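Local coordinates for phosphoserine aminotransferase (PDB 1W23), which catalyses the reversible, pyridoxal-5'-phosphate-dependent transfer of an amino group between phosphoserine and 2-oxoglutarate in the biosynthesis of serine, at residues M37-S40 / H41-S45; A335-Y338 / N339-I343. All blocks are in the same frame, centred on the assembly; numbering follows the deposited sequence.

Contact 1: residues M37-S40 / H41-S45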
# COMPACT_ATOMS: atom_id res chain seq x y z
N MET A 37 7.62 -8.62 -8.08
CA MET A 37 6.14 -8.46 -7.97
C MET A 37 5.41 -9.77 -8.01
O MET A 37 4.21 -9.77 -7.71
CB MET A 37 5.61 -7.52 -9.09
CG MET A 37 5.71 -6.06 -8.83
SD MET A 37 5.02 -5.34 -10.27
CE MET A 37 6.51 -4.95 -11.08
N GLU A 38 6.04 -10.85 -8.46
CA GLU A 38 5.40 -12.14 -8.68
C GLU A 38 5.82 -13.17 -7.64
O GLU A 38 5.37 -14.34 -7.72
CB GLU A 38 5.77 -12.65 -10.07
CG GLU A 38 5.19 -11.83 -11.21
CD GLU A 38 5.67 -12.36 -12.55
OE1 GLU A 38 6.90 -12.34 -12.79
OE2 GLU A 38 4.81 -12.87 -13.33
N LEU A 39 6.69 -12.80 -6.71
CA LEU A 39 7.21 -13.72 -5.69
C LEU A 39 6.33 -13.76 -4.46
O LEU A 39 5.66 -12.78 -4.08
CB LEU A 39 8.57 -13.22 -5.21
CG LEU A 39 9.68 -13.14 -6.20
CD1 LEU A 39 10.89 -12.49 -5.54
CD2 LEU A 39 10.07 -14.52 -6.76
N SER A 40 6.39 -14.89 -3.76
CA SER A 40 5.87 -14.94 -2.42
C SER A 40 6.66 -14.05 -1.48
O SER A 40 7.89 -13.99 -1.56
CB SER A 40 5.99 -16.39 -1.87
OG SER A 40 5.53 -16.45 -0.54
N HIS A 41 5.99 -13.40 -0.53
CA HIS A 41 6.68 -12.67 0.53
C HIS A 41 7.37 -13.60 1.52
O HIS A 41 8.12 -13.10 2.37
CB HIS A 41 5.69 -11.71 1.22
CG HIS A 41 4.48 -12.34 1.80
ND1 HIS A 41 3.56 -12.94 0.92
CD2 HIS A 41 4.02 -12.45 3.08
CE1 HIS A 41 2.60 -13.43 1.65
NE2 HIS A 41 2.85 -13.12 2.98
N ARG A 42 7.18 -14.91 1.39
CA ARG A 42 7.90 -15.88 2.19
C ARG A 42 8.98 -16.60 1.39
O ARG A 42 9.56 -17.58 1.88
CB ARG A 42 6.90 -16.91 2.71
CG ARG A 42 5.93 -16.27 3.64
CD ARG A 42 6.57 -15.62 4.86
NE ARG A 42 5.41 -15.25 5.69
CZ ARG A 42 5.56 -14.77 6.91
NH1 ARG A 42 6.80 -14.64 7.39
NH2 ARG A 42 4.44 -14.45 7.56
N SER A 43 9.25 -16.15 0.17
CA SER A 43 10.38 -16.65 -0.57
C SER A 43 11.72 -16.16 0.00
O SER A 43 11.80 -15.08 0.55
CB SER A 43 10.32 -16.23 -2.06
OG SER A 43 10.47 -14.85 -2.24
N GLN A 44 12.75 -16.95 -0.16
CA GLN A 44 14.09 -16.49 0.22
C GLN A 44 14.42 -15.17 -0.49
O GLN A 44 15.01 -14.29 0.13
CB GLN A 44 15.17 -17.53 -0.15
CG GLN A 44 16.53 -17.10 0.30
CD GLN A 44 17.36 -18.33 0.66
OE1 GLN A 44 16.83 -19.37 1.05
NE2 GLN A 44 18.65 -18.07 0.47
N SER A 45 14.08 -15.04 -1.78
CA SER A 45 14.49 -13.84 -2.50
C SER A 45 13.83 -12.58 -1.90
O SER A 45 14.54 -11.56 -1.76
CB SER A 45 14.12 -13.98 -3.96
OG SER A 45 14.97 -14.92 -4.66
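The carbonyl oxygen of Ser40 accepts two hydrogen bonds from one residue: Ser43 OG donates to Ser40 O at 2.8 Å, lying in the carbonyl plane, while Ser43 N reaches Ser40 O at 3.1 Å from well above that plane. The backbone bond closes the type I beta turn from Ser40 to Ser43, and the hydroxyl adds a second grip on the same oxygen. With chi1 at 68°, the hydroxyl of Ser43 sits between its own backbone N and carbonyl carbon, where it meets Ser40 O and also hydrogen-bonds Tyr46 N. Ser40 holds the turn again through its side chain, because OG, anti to the backbone N (178°), swings forward to accept from Arg42 N at 3.0 Å with an N-H...O angle of 161°. Replacing Ser40 by alanine removes OG, which would probably leave Arg42 N without this acceptor and the turn less firmly fixed. On the Leu39 side, CD1 packs against Ser45 CB at 3.9 Å, and Ser45 OG is hydrogen-bonded to Asn30 OD1. Asn8 of the second subunit packs on Ser40. Ser43 is the N-cap of helix 44-61, and the capped turn presents Arg42, which probably binds L-glutamate, as in related enzymes.

Contact 2: residues A335-Y338 / N339-I343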
# COMPACT_ATOMS: atom_id res chain seq x y z
N ALA A 335 9.18 24.67 -4.40
CA ALA A 335 10.21 23.86 -5.04
C ALA A 335 10.58 22.73 -4.06
O ALA A 335 11.24 23.00 -3.04
CB ALA A 335 11.45 24.69 -5.40
N SER A 336 10.15 21.51 -4.34
CA SER A 336 10.48 20.36 -3.50
C SER A 336 11.80 19.78 -4.00
O SER A 336 11.96 19.48 -5.17
CB SER A 336 9.36 19.35 -3.50
OG SER A 336 8.17 19.89 -2.95
N ILE A 337 12.77 19.72 -3.07
CA ILE A 337 14.16 19.42 -3.33
C ILE A 337 14.65 18.30 -2.41
O ILE A 337 15.66 18.36 -1.73
CB ILE A 337 15.03 20.70 -3.24
CG1 ILE A 337 14.82 21.48 -1.95
CG2 ILE A 337 14.78 21.57 -4.46
CD1 ILE A 337 15.86 22.59 -1.75
N TYR A 338 13.88 17.20 -2.39
CA TYR A 338 14.20 16.00 -1.67
C TYR A 338 15.52 15.42 -2.12
O TYR A 338 16.11 15.86 -3.12
CB TYR A 338 13.07 14.99 -1.89
CG TYR A 338 11.70 15.50 -1.47
CD1 TYR A 338 10.63 15.46 -2.35
CD2 TYR A 338 11.44 16.03 -0.24
CE1 TYR A 338 9.39 15.90 -2.01
CE2 TYR A 338 10.20 16.46 0.14
CZ TYR A 338 9.16 16.39 -0.75
OH TYR A 338 7.91 16.87 -0.36
N ASN A 339 16.00 14.40 -1.42
CA ASN A 339 17.35 13.85 -1.63
C ASN A 339 17.70 13.64 -3.11
O ASN A 339 18.82 13.97 -3.52
CB ASN A 339 17.44 12.49 -0.97
CG ASN A 339 17.55 12.50 0.55
OD1 ASN A 339 17.69 13.54 1.18
ND2 ASN A 339 17.49 11.30 1.15
N ALA A 340 16.79 13.05 -3.88
CA ALA A 340 17.12 12.64 -5.25
C ALA A 340 16.99 13.73 -6.29
O ALA A 340 17.36 13.50 -7.44
CB ALA A 340 16.30 11.44 -5.65
N VAL A 341 16.50 14.90 -5.95
CA VAL A 341 16.44 15.98 -6.93
C VAL A 341 17.86 16.40 -7.28
O VAL A 341 18.63 16.76 -6.37
CB VAL A 341 15.58 17.15 -6.43
CG1 VAL A 341 15.65 18.32 -7.38
CG2 VAL A 341 14.14 16.71 -6.19
N PRO A 342 18.28 16.36 -8.55
CA PRO A 342 19.69 16.66 -8.87
C PRO A 342 19.99 18.14 -8.73
O PRO A 342 19.15 19.01 -8.95
CB PRO A 342 19.83 16.18 -10.32
CG PRO A 342 18.47 16.41 -10.86
CD PRO A 342 17.50 15.99 -9.75
N ILE A 343 21.26 18.42 -8.44
CA ILE A 343 21.66 19.82 -8.28
C ILE A 343 21.47 20.57 -9.58
O ILE A 343 21.11 21.79 -9.52
CB ILE A 343 23.07 19.96 -7.69
CG1 ILE A 343 23.33 21.40 -7.23
CG2 ILE A 343 24.17 19.55 -8.65
CD1 ILE A 343 24.46 21.46 -6.27
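Val341 N donates to Tyr338 O at 3.0 Å, with an N-H...O angle of 158°, and closes a type I beta turn from Tyr338 to Val341. The donor stands above the carbonyl plane, 43° out of it. Lys270 NZ of helix 259-279 is a second donor to Tyr338 O and is also hydrogen-bonded to Ile337 O, so that one amino group ties two successive carbonyls to that helix.

Val341 folds back against the residues that lead into the turn: its CG2 branch, anti to the carbonyl carbon, lies 3.7 Å from Ser336 O and 3.9 Å from Ile337 CA, so that a methyl group rests against the backbone at the end of strand 333-336. The other branch, CG1, comes loosely alongside Ile337 CG2 at 4.5 Å. Ser336 O is buried here without a polar partner in the model.

Chi1 of -57° puts Tyr338 CG beside the backbone N and sends the ring away from Val341, so that OH reaches Ala9 O and Asn298 ND2 and the side chain touches Thr152 and Lys196, both residues of the cofactor site, while Asn339 uses both ends of its amide, ND2 donating to Leu178 O and OD1 accepting from Asn267 ND2. The positive charge of Lys270 would probably polarise the carbonyls of Ile337 and Tyr338 and help to hold the turn's acceptor oxygen in place.

Overall arrangement
Contacts 1 and 2 do not touch: their centres are 32 Å apart and their nearest atoms about 20 Å. Both are type I turns shortly before a helix: residues 37-45 lead into helix 44-61, and the later turn leads into helix 343-359. Each also lies near a pyridoxal phosphate of the dimer, with the side chain of His41 about 6 Å from one bound cofactor and that of Tyr338 likewise about 6 Å from a bound cofactor. Their surroundings differ: 37-45 packs against the second subunit, whereas no other protein chain touches 335-343, which is buried beside Lys196, the lysine that carries the cofactor but is not attached to it here.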